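Local coordinates for nucleoside phosphorylase, putative (PDB 3BJE), which catalyses the reversible phosphorolysis of uridine to uracil and ribose 1-phosphate, working as a homodimer, at residues Gly255-Arg260 with Thr266-Val271; Ser248-Cys253 with Ile291-Ser296; Lys111-Asp114 with Gln119-His122. All coordinates share one frame; numbering follows the deposited sequence.

Contact 1. Residues Gly255-Arg260 with Thr266-Val271; sequences GRRVGR and TVPNMV. With URA (uracil), chain D.
Arg257 lays its guanidinium against Pro268 and Asn269. The two segments belong to the loop that leads from strand 239-246 into helix 270-276 of the nucleoside phosphorylase fold, and the second runs into the helix. The Arg257 chain is extended from CG to NE and carries the flat group along the second segment. Pro268 CB sits over one face of that group, toward its rim, 3.7 Å from Arg257 NH2. The edge does the polar work. Arg257 NH2 donates to Asn269 OD1 at 2.9 Å, with the oxygen in the guanidinium plane. The amide does not lie flat with it: the two planes are 36° apart, and the donor is tilted from the carbonyl plane of Asn269. Arg257 NE gives its hydrogen to a water, which in turn donates to Pro268 O. The guanidinium is thus held at one face and along one edge.

Val267 to Met270 form a type I beta turn, with Met270 N bonded to Val267 O at 3.2 Å. Gly255 packs against this turn. Gly255 CA lies 3.9 Å from Met270 CB. A second water accepts from Val271 N and donates to Gly255 O, linking the loop to the first turn of the helix.

Arg256 leaves the backbone away from the turn, and its guanidinium reaches the uracil. The second subunit flanks the loop: Asp23 of that subunit takes the Arg257 backbone N-H, and Tyr176 of that subunit packs on Met270. Arg256 NH1 bonds to Phe250 O and Gln254 OE1, which fixes the group for its ligand. The uracil O4 lies at the guanidinium edge, in its plane. It accepts a nearly straight bond of 2.9 Å from Arg256 NH2, at 167°, and a weak one of 3.4 Å from Arg256 NH1.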
loop_
_atom_site.group_PDB
_atom_site.type_symbol
_atom_site.label_atom_id
_atom_site.label_comp_id
_atom_site.label_asym_id
_atom_site.label_seq_id
_atom_site.Cartn_x
_atom_site.Cartn_y
_atom_site.Cartn_z
ATOM N N GLY A 255 11.520 11.293 -1.079
ATOM C CA GLY A 255 12.409 12.373 -1.488
ATOM C C GLY A 255 13.035 12.214 -2.870
ATOM O O GLY A 255 13.993 12.909 -3.188
ATOM N N ARG A 256 12.496 11.315 -3.706
ATOM C CA ARG A 256 12.907 11.231 -5.108
ATOM C C ARG A 256 12.244 12.346 -5.918
ATOM O O ARG A 256 11.060 12.629 -5.742
ATOM C CB ARG A 256 12.578 9.860 -5.719
ATOM C CG ARG A 256 13.404 8.709 -5.164
ATOM C CD ARG A 256 13.072 7.385 -5.825
ATOM N NE ARG A 256 14.119 6.415 -5.551
ATOM C CZ ARG A 256 14.183 5.623 -4.482
ATOM N NH1 ARG A 256 13.233 5.612 -3.564
ATOM N NH2 ARG A 256 15.218 4.810 -4.329
ATOM N N ARG A 257 13.025 12.966 -6.794
ATOM C CA ARG A 257 12.582 14.095 -7.618
ATOM C C ARG A 257 12.262 13.595 -9.032
ATOM O O ARG A 257 13.163 13.181 -9.774
ATOM C CB ARG A 257 13.689 15.153 -7.667
ATOM C CG ARG A 257 13.896 15.900 -6.358
ATOM C CD ARG A 257 15.101 16.845 -6.476
ATOM N NE ARG A 257 15.466 17.535 -5.223
ATOM C CZ ARG A 257 15.356 18.849 -4.999
ATOM N NH1 ARG A 257 14.835 19.666 -5.915
ATOM N NH2 ARG A 257 15.767 19.358 -3.836
ATOM N N VAL A 258 10.981 13.597 -9.377
ATOM C CA VAL A 258 10.507 13.026 -10.645
ATOM C C VAL A 258 9.695 14.033 -11.453
ATOM O O VAL A 258 8.545 14.368 -11.103
ATOM C CB VAL A 258 9.650 11.768 -10.418
ATOM C CG1 VAL A 258 9.172 11.182 -11.759
ATOM C CG2 VAL A 258 10.429 10.727 -9.601
ATOM N N GLY A 259 10.283 14.484 -12.553
ATOM C CA GLY A 259 9.556 15.249 -13.550
ATOM C C GLY A 259 8.737 16.393 -12.998
ATOM O O GLY A 259 9.253 17.239 -12.261
ATOM N N ARG A 260 7.445 16.398 -13.345
ATOM C CA ARG A 260 6.534 17.492 -13.033
ATOM C C ARG A 260 6.021 17.447 -11.597
ATOM O O ARG A 260 5.262 18.343 -11.177
ATOM C CB ARG A 260 5.367 17.474 -14.018
ATOM C CG ARG A 260 5.822 17.625 -15.441
ATOM C CD ARG A 260 6.175 19.052 -15.775
ATOM N NE ARG A 260 6.725 19.154 -17.121
ATOM C CZ ARG A 260 6.957 20.303 -17.739
ATOM N NH1 ARG A 260 6.734 21.436 -17.111
ATOM N NH2 ARG A 260 7.447 20.314 -18.971
ATOM N N THR A 266 6.948 18.010 -0.625
ATOM C CA THR A 266 6.983 18.539 0.740
ATOM C C THR A 266 8.354 18.373 1.392
ATOM O O THR A 266 8.789 19.241 2.181
ATOM C CB THR A 266 5.923 17.825 1.589
ATOM O OG1 THR A 266 4.678 17.912 0.910
ATOM C CG2 THR A 266 5.746 18.448 2.995
ATOM N N VAL A 267 9.010 17.254 1.098
ATOM C CA VAL A 267 10.318 16.948 1.679
ATOM C C VAL A 267 11.291 16.520 0.581
ATOM O O VAL A 267 11.728 15.374 0.531
ATOM C CB VAL A 267 10.255 15.843 2.767
ATOM C CG1 VAL A 267 11.511 15.866 3.615
ATOM C CG2 VAL A 267 9.003 16.015 3.662
ATOM N N PRO A 268 11.634 17.452 -0.321
ATOM C CA PRO A 268 12.491 17.091 -1.452
ATOM C C PRO A 268 13.888 16.622 -1.064
ATOM O O PRO A 268 14.512 15.891 -1.832
ATOM C CB PRO A 268 12.570 18.395 -2.265
ATOM C CG PRO A 268 12.316 19.461 -1.268
ATOM C CD PRO A 268 11.286 18.887 -0.335
ATOM N N ASN A 269 14.385 17.082 0.081
ATOM C CA ASN A 269 15.714 16.717 0.552
ATOM C C ASN A 269 15.683 15.686 1.659
ATOM O O ASN A 269 16.617 15.603 2.461
ATOM C CB ASN A 269 16.454 17.985 0.997
ATOM C CG ASN A 269 16.545 19.012 -0.119
ATOM O OD1 ASN A 269 16.875 18.660 -1.261
ATOM N ND2 ASN A 269 16.262 20.275 0.199
ATOM N N MET A 270 14.649 14.846 1.654
ATOM C CA MET A 270 14.471 13.817 2.685
ATOM C C MET A 270 15.725 12.990 2.952
ATOM O O MET A 270 16.074 12.736 4.105
ATOM C CB MET A 270 13.311 12.881 2.323
ATOM C CG MET A 270 12.997 11.892 3.444
ATOM S SD MET A 270 11.673 10.753 3.009
ATOM C CE MET A 270 10.216 11.794 3.112
ATOM N N VAL A 271 16.398 12.542 1.900
ATOM C CA VAL A 271 17.524 11.639 2.102
ATOM C C VAL A 271 18.665 12.310 2.877
ATOM O O VAL A 271 19.136 11.783 3.874
ATOM C CB VAL A 271 18.035 11.089 0.751
ATOM C CG1 VAL A 271 19.469 10.603 0.857
ATOM C CG2 VAL A 271 17.138 9.979 0.298
HETATM N N1 URA D . 12.766 -0.037 -1.409
HETATM C C2 URA D . 12.336 1.183 -1.015
HETATM O O2 URA D . 11.203 1.341 -0.460
HETATM N N3 URA D . 13.095 2.247 -1.226
HETATM C C4 URA D . 14.293 2.144 -1.833
HETATM O O4 URA D . 14.963 3.178 -1.997
HETATM C C5 URA D . 14.745 0.909 -2.256
HETATM C C6 URA D . 13.941 -0.192 -2.027
HETATM O O HOH W 1 15.845 13.306 -0.998
HETATM O O HOH W 2 17.002 16.044 -3.623
#

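Contact 2. Residues Ser248-Cys253 with Ile291-Ser296; sequences SGFYGC and IEMETS. With R1P (1-O-phosphono-alpha-D-ribofuranose), chain C; URA (uracil), chain D.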
loop_
_atom_site.group_PDB
_atom_site.type_symbol
_atom_site.label_atom_id
_atom_site.label_comp_id
_atom_site.label_asym_id
_atom_site.label_seq_id
_atom_site.Cartn_x
_atom_site.Cartn_y
_atom_site.Cartn_z
ATOM N N SER A 248 5.119 6.220 2.786
ATOM C CA SER A 248 3.797 5.909 2.199
ATOM C C SER A 248 3.798 5.995 0.661
ATOM O O SER A 248 2.792 6.283 0.018
ATOM C CB SER A 248 2.733 6.804 2.808
ATOM O OG SER A 248 3.067 8.182 2.704
ATOM N N GLY A 249 4.987 5.721 0.104
ATOM C CA GLY A 249 5.240 5.712 -1.342
ATOM C C GLY A 249 6.709 5.450 -1.579
ATOM O O GLY A 249 7.455 5.175 -0.645
ATOM N N PHE A 250 7.109 5.511 -2.840
ATOM C CA PHE A 250 8.476 5.220 -3.254
ATOM C C PHE A 250 9.256 6.434 -3.780
ATOM O O PHE A 250 10.474 6.477 -3.692
ATOM C CB PHE A 250 8.433 4.164 -4.354
ATOM C CG PHE A 250 9.777 3.634 -4.747
ATOM C CD1 PHE A 250 10.331 2.574 -4.053
ATOM C CD2 PHE A 250 10.478 4.162 -5.805
ATOM C CE1 PHE A 250 11.559 2.052 -4.402
ATOM C CE2 PHE A 250 11.703 3.635 -6.183
ATOM C CZ PHE A 250 12.244 2.582 -5.471
ATOM N N TYR A 251 8.570 7.376 -4.421
ATOM C CA TYR A 251 9.223 8.420 -5.190
ATOM C C TYR A 251 9.247 9.672 -4.349
ATOM O O TYR A 251 10.058 9.747 -3.442
ATOM C CB TYR A 251 8.554 8.572 -6.570
ATOM C CG TYR A 251 8.896 7.406 -7.476
ATOM C CD1 TYR A 251 10.162 7.320 -8.069
ATOM C CD2 TYR A 251 8.000 6.364 -7.696
ATOM C CE1 TYR A 251 10.514 6.226 -8.865
ATOM C CE2 TYR A 251 8.341 5.265 -8.512
ATOM C CZ TYR A 251 9.601 5.204 -9.102
ATOM O OH TYR A 251 10.010 4.139 -9.893
ATOM N N GLY A 252 8.374 10.640 -4.613
ATOM C CA GLY A 252 8.324 11.853 -3.772
ATOM C C GLY A 252 8.186 11.548 -2.283
ATOM O O GLY A 252 8.738 12.237 -1.437
ATOM N N CYS A 253 7.463 10.477 -1.965
ATOM C CA CYS A 253 7.340 10.010 -0.578
ATOM C C CYS A 253 8.620 9.593 0.098
ATOM O O CYS A 253 8.645 9.471 1.323
ATOM C CB CYS A 253 6.354 8.866 -0.530
ATOM S SG CYS A 253 4.645 9.372 -0.903
ATOM N N ILE A 291 15.573 3.234 4.496
ATOM C CA ILE A 291 14.240 3.737 4.150
ATOM C C ILE A 291 13.540 2.668 3.316
ATOM O O ILE A 291 14.128 2.142 2.361
ATOM C CB ILE A 291 14.307 5.022 3.292
ATOM C CG1 ILE A 291 15.079 6.123 4.020
ATOM C CG2 ILE A 291 12.891 5.489 2.885
ATOM C CD1 ILE A 291 15.540 7.267 3.096
ATOM N N GLU A 292 12.301 2.354 3.666
ATOM C CA GLU A 292 11.505 1.371 2.931
ATOM C C GLU A 292 10.004 1.636 3.192
ATOM O O GLU A 292 9.626 2.761 3.609
ATOM C CB GLU A 292 11.952 -0.070 3.249
ATOM C CG GLU A 292 12.142 -0.406 4.737
ATOM C CD GLU A 292 10.822 -0.467 5.459
ATOM O OE1 GLU A 292 10.199 -1.551 5.423
ATOM O OE2 GLU A 292 10.422 0.578 6.026
ATOM N N MET A 293 9.141 0.648 2.961
ATOM C CA MET A 293 7.693 0.922 2.934
ATOM C C MET A 293 6.793 0.112 3.884
ATOM O O MET A 293 5.578 0.268 3.826
ATOM C CB MET A 293 7.178 0.768 1.498
ATOM C CG MET A 293 7.786 1.784 0.540
ATOM S SD MET A 293 7.253 1.643 -1.175
ATOM C CE MET A 293 5.472 2.007 -1.006
ATOM N N GLU A 294 7.364 -0.724 4.760
ATOM C CA GLU A 294 6.554 -1.600 5.635
ATOM C C GLU A 294 6.866 -1.610 7.131
ATOM O O GLU A 294 5.998 -1.944 7.935
ATOM C CB GLU A 294 6.639 -3.049 5.120
ATOM C CG GLU A 294 5.960 -3.261 3.760
ATOM C CD GLU A 294 6.904 -3.161 2.563
ATOM O OE1 GLU A 294 8.086 -3.514 2.681
ATOM O OE2 GLU A 294 6.464 -2.729 1.454
ATOM N N THR A 295 8.089 -1.260 7.508
ATOM C CA THR A 295 8.592 -1.642 8.824
ATOM C C THR A 295 7.907 -0.931 9.986
ATOM O O THR A 295 7.637 -1.547 11.008
ATOM C CB THR A 295 10.134 -1.482 8.866
ATOM O OG1 THR A 295 10.703 -2.464 8.005
ATOM C CG2 THR A 295 10.692 -1.695 10.273
ATOM N N SER A 296 7.640 0.369 9.853
ATOM C CA SER A 296 7.018 1.124 10.934
ATOM C C SER A 296 5.737 0.444 11.427
ATOM O O SER A 296 5.579 0.235 12.637
ATOM C CB SER A 296 6.678 2.541 10.472
ATOM O OG SER A 296 5.847 2.505 9.324
HETATM C C5 R1P C . 9.424 -1.148 -3.201
HETATM O O5 R1P C . 10.233 -1.447 -4.349
HETATM C C4 R1P C . 9.289 -2.368 -2.310
HETATM O O4 R1P C . 10.570 -2.951 -2.014
HETATM C C1 R1P C . 10.804 -2.970 -0.601
HETATM C C2 R1P C . 9.889 -1.851 -0.073
HETATM O O2 R1P C . 9.623 -1.844 1.349
HETATM C C3 R1P C . 8.660 -2.028 -0.969
HETATM O O3 R1P C . 7.832 -3.128 -0.559
HETATM O O1 R1P C . 10.591 -4.285 0.012
HETATM P P R1P C . 10.301 -5.704 -0.706
HETATM O O1P R1P C . 8.934 -5.402 -1.337
HETATM O O2P R1P C . 10.240 -6.689 0.448
HETATM O O3P R1P C . 11.348 -5.978 -1.737
HETATM N N1 URA D . 12.766 -0.037 -1.409
HETATM C C2 URA D . 12.336 1.183 -1.015
HETATM O O2 URA D . 11.203 1.341 -0.460
HETATM N N3 URA D . 13.095 2.247 -1.226
HETATM C C4 URA D . 14.293 2.144 -1.833
HETATM O O4 URA D . 14.963 3.178 -1.997
HETATM C C5 URA D . 14.745 0.909 -2.256
HETATM C C6 URA D . 13.941 -0.192 -2.027
#
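Met293 sets CG beside its backbone N (chi1 -64°), runs straight to SD and bends at the methyl (chi3 64°), which brings its thioether against Gly249 and Phe250. Met293 SD lies 3.6 Å from Gly249 O, while Met293 CE rests on Gly249 CA at 3.7 Å. Phe250 swings CG anti to its own N (chi1 -172°). Phe250 CB lies 4.2 Å from Met293 SD, which is near the ring plane at its edge. Phe250 CE1 comes within 3.5 Å of N3 of the uracil.

The two segments line the active site, where ribose 1-phosphate and uracil are both bound. Met293 N donates to the sugar O2 at 3.0 Å. The sugar O3 donates to Glu294 OE2, though the 2.5 Å separation is very short and the length doubtful. Arg145 forms salt bridges with Glu292 and Glu294. Glu294 N and Thr295 OG1 grip Glu292 OE1 from opposite faces of its carboxylate plane. The bond from Thr295 OG1 to Glu292 OE1 is 2.8 Å long.

Glu101 of the second subunit takes the backbone N-H groups of Phe250 and Tyr251. Segment 248-253 follows strand 239-246. Segment 291-296 leaves the neighbouring parallel strand 284-292 and enters helix 295-305, with Glu294 packed on helix 97-112.

Contact 3. Residues Lys111-Asp114 with Gln119-His122; sequences KEYD and QWRH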
loop_
_atom_site.group_PDB
_atom_site.type_symbol
_atom_site.label_atom_id
_atom_site.label_comp_id
_atom_site.label_asym_id
_atom_site.label_seq_id
_atom_site.Cartn_x
_atom_site.Cartn_y
_atom_site.Cartn_z
ATOM N N LYS A 111 -4.886 -16.456 14.508
ATOM C CA LYS A 111 -4.279 -16.964 15.735
ATOM C C LYS A 111 -5.177 -16.877 16.955
ATOM O O LYS A 111 -5.090 -17.725 17.847
ATOM C CB LYS A 111 -2.960 -16.259 15.995
ATOM C CG LYS A 111 -1.874 -16.751 15.043
ATOM C CD LYS A 111 -1.347 -18.145 15.437
ATOM C CE LYS A 111 -0.533 -18.777 14.319
ATOM N NZ LYS A 111 -0.064 -20.150 14.653
ATOM N N GLU A 112 -6.021 -15.851 17.026
ATOM C CA GLU A 112 -6.742 -15.574 18.277
ATOM C C GLU A 112 -8.271 -15.591 18.185
ATOM O O GLU A 112 -8.948 -15.517 19.220
ATOM C CB GLU A 112 -6.248 -14.270 18.886
ATOM C CG GLU A 112 -4.793 -14.313 19.291
ATOM C CD GLU A 112 -4.375 -13.113 20.111
ATOM O OE1 GLU A 112 -5.020 -12.850 21.162
ATOM O OE2 GLU A 112 -3.376 -12.461 19.735
ATOM N N TYR A 113 -8.832 -15.708 16.979
ATOM C CA TYR A 113 -10.270 -15.940 16.862
ATOM C C TYR A 113 -10.510 -17.434 16.675
ATOM O O TYR A 113 -10.074 -18.027 15.682
ATOM C CB TYR A 113 -10.915 -15.133 15.727
ATOM C CG TYR A 113 -12.424 -15.262 15.732
ATOM C CD1 TYR A 113 -13.183 -14.675 16.731
ATOM C CD2 TYR A 113 -13.086 -16.015 14.762
ATOM C CE1 TYR A 113 -14.558 -14.800 16.751
ATOM C CE2 TYR A 113 -14.475 -16.148 14.778
ATOM C CZ TYR A 113 -15.194 -15.539 15.778
ATOM O OH TYR A 113 -16.565 -15.668 15.812
ATOM N N ASP A 114 -11.157 -18.039 17.667
ATOM C CA ASP A 114 -11.498 -19.450 17.614
ATOM C C ASP A 114 -12.780 -19.615 16.799
ATOM O O ASP A 114 -13.885 -19.358 17.294
ATOM C CB ASP A 114 -11.647 -19.992 19.039
ATOM C CG ASP A 114 -11.907 -21.471 19.076
ATOM O OD1 ASP A 114 -12.283 -22.046 18.035
ATOM O OD2 ASP A 114 -11.746 -22.054 20.164
ATOM N N GLN A 119 -15.463 -17.281 19.239
ATOM C CA GLN A 119 -15.027 -16.369 20.293
ATOM C C GLN A 119 -13.529 -16.128 20.197
ATOM O O GLN A 119 -12.792 -16.981 19.702
ATOM C CB GLN A 119 -15.371 -16.947 21.672
ATOM C CG GLN A 119 -14.825 -18.360 21.915
ATOM C CD GLN A 119 -15.396 -19.040 23.166
ATOM O OE1 GLN A 119 -16.562 -18.837 23.551
ATOM N NE2 GLN A 119 -14.574 -19.878 23.794
ATOM N N TRP A 120 -13.101 -14.960 20.670
ATOM C CA TRP A 120 -11.689 -14.635 20.788
ATOM C C TRP A 120 -11.076 -15.355 21.984
ATOM O O TRP A 120 -11.693 -15.494 23.034
ATOM C CB TRP A 120 -11.483 -13.115 20.888
ATOM C CG TRP A 120 -11.829 -12.416 19.613
ATOM C CD1 TRP A 120 -13.061 -11.962 19.232
ATOM C CD2 TRP A 120 -10.945 -12.120 18.524
ATOM N NE1 TRP A 120 -12.997 -11.394 17.984
ATOM C CE2 TRP A 120 -11.712 -11.479 17.526
ATOM C CE3 TRP A 120 -9.577 -12.324 18.295
ATOM C CZ2 TRP A 120 -11.168 -11.057 16.322
ATOM C CZ3 TRP A 120 -9.029 -11.893 17.085
ATOM C CH2 TRP A 120 -9.827 -11.272 16.116
ATOM N N ARG A 121 -9.850 -15.821 21.805
ATOM C CA ARG A 121 -9.148 -16.547 22.843
ATOM C C ARG A 121 -8.833 -15.635 24.014
ATOM O O ARG A 121 -8.603 -14.442 23.832
ATOM C CB ARG A 121 -7.850 -17.116 22.269
ATOM C CG ARG A 121 -8.062 -18.153 21.162
ATOM C CD ARG A 121 -6.745 -18.722 20.644
ATOM N NE ARG A 121 -6.983 -19.508 19.440
ATOM C CZ ARG A 121 -7.512 -20.729 19.420
ATOM N NH1 ARG A 121 -7.844 -21.354 20.545
ATOM N NH2 ARG A 121 -7.710 -21.340 18.258
ATOM N N HIS A 122 -8.812 -16.200 25.220
ATOM C CA HIS A 122 -8.480 -15.432 26.408
ATOM C C HIS A 122 -6.993 -15.170 26.432
ATOM O O HIS A 122 -6.202 -15.963 25.915
ATOM C CB HIS A 122 -8.817 -16.179 27.702
ATOM C CG HIS A 122 -10.234 -16.633 27.800
ATOM N ND1 HIS A 122 -11.296 -15.762 27.750
ATOM C CD2 HIS A 122 -10.761 -17.870 27.951
ATOM C CE1 HIS A 122 -12.423 -16.444 27.864
ATOM N NE2 HIS A 122 -12.127 -17.726 27.994
HETATM O O HOH W 3 -7.694 -12.706 21.946
HETATM O O HOH W 4 -7.623 -19.196 16.245
HETATM O O HOH W 5 -11.512 -20.790 22.443
HETATM O O HOH W 6 -9.062 -24.088 19.639
#
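The Trp120 indole takes Tyr113 over one face. Tyr113 CD1 sits 3.5 Å above that plane, toward the rim, and the tyrosine edge meets the five-membered ring in a T-shaped stack with planes at 61°. Tyr113 CB sits over the six-membered ring in a CH-pi contact, 3.8 Å from its centroid. CG of Tyr113 is anti to its backbone N (chi1 -173°), which leans the ring over the indole.

The Arg121 guanidinium has Asp114 CB over one face and a water at its edge. The Asp114 carboxylate lies stacked with it, planes 21° apart. Asp114 OD2 to Arg121 NH1 is a long salt bridge of 4.0 Å, by charge alone. The stronger partner of Asp114 is Arg117, by a salt bridge.

These residues belong to a short beta hairpin that directly follows helix 97-112. Tyr113 and Trp120 are a non-hydrogen-bonded pair. Asp114 and Gln119 are the hydrogen-bonded one, with Asp114 N to Gln119 O at 2.8 Å. Beyond them Arg121 ties the hairpin to the helix end. Arg121 N donates to Glu112 O at 2.8 Å, and Arg121 NE to Lys111 O at 3.0 Å. Arg260 of the second subunit bonds to Arg121 O, and Gly259 of the second subunit packs on Trp120.

In the fold
Contact 2 is buried in the active site, whereas contacts 1 and 3 are partly exposed and have their centres about 24 Å from the centre of the chain, on opposite sides of it. Contact 1 is nested in the loop that contact 2 closes. The two touch through Arg256 N and Tyr251 O, 2.9 Å apart, and share the uracil. Contact 3 comes earlier in the chain; its nearest atoms are about 17 Å from contact 2. Chemistry follows place. Contact 2 joins its segments by thioether packing, with its polar groups turned to the ligands. Contact 1 relies on an arginine and waters, and contact 3 on hairpin bonds and aromatic rings. All three reach the second subunit.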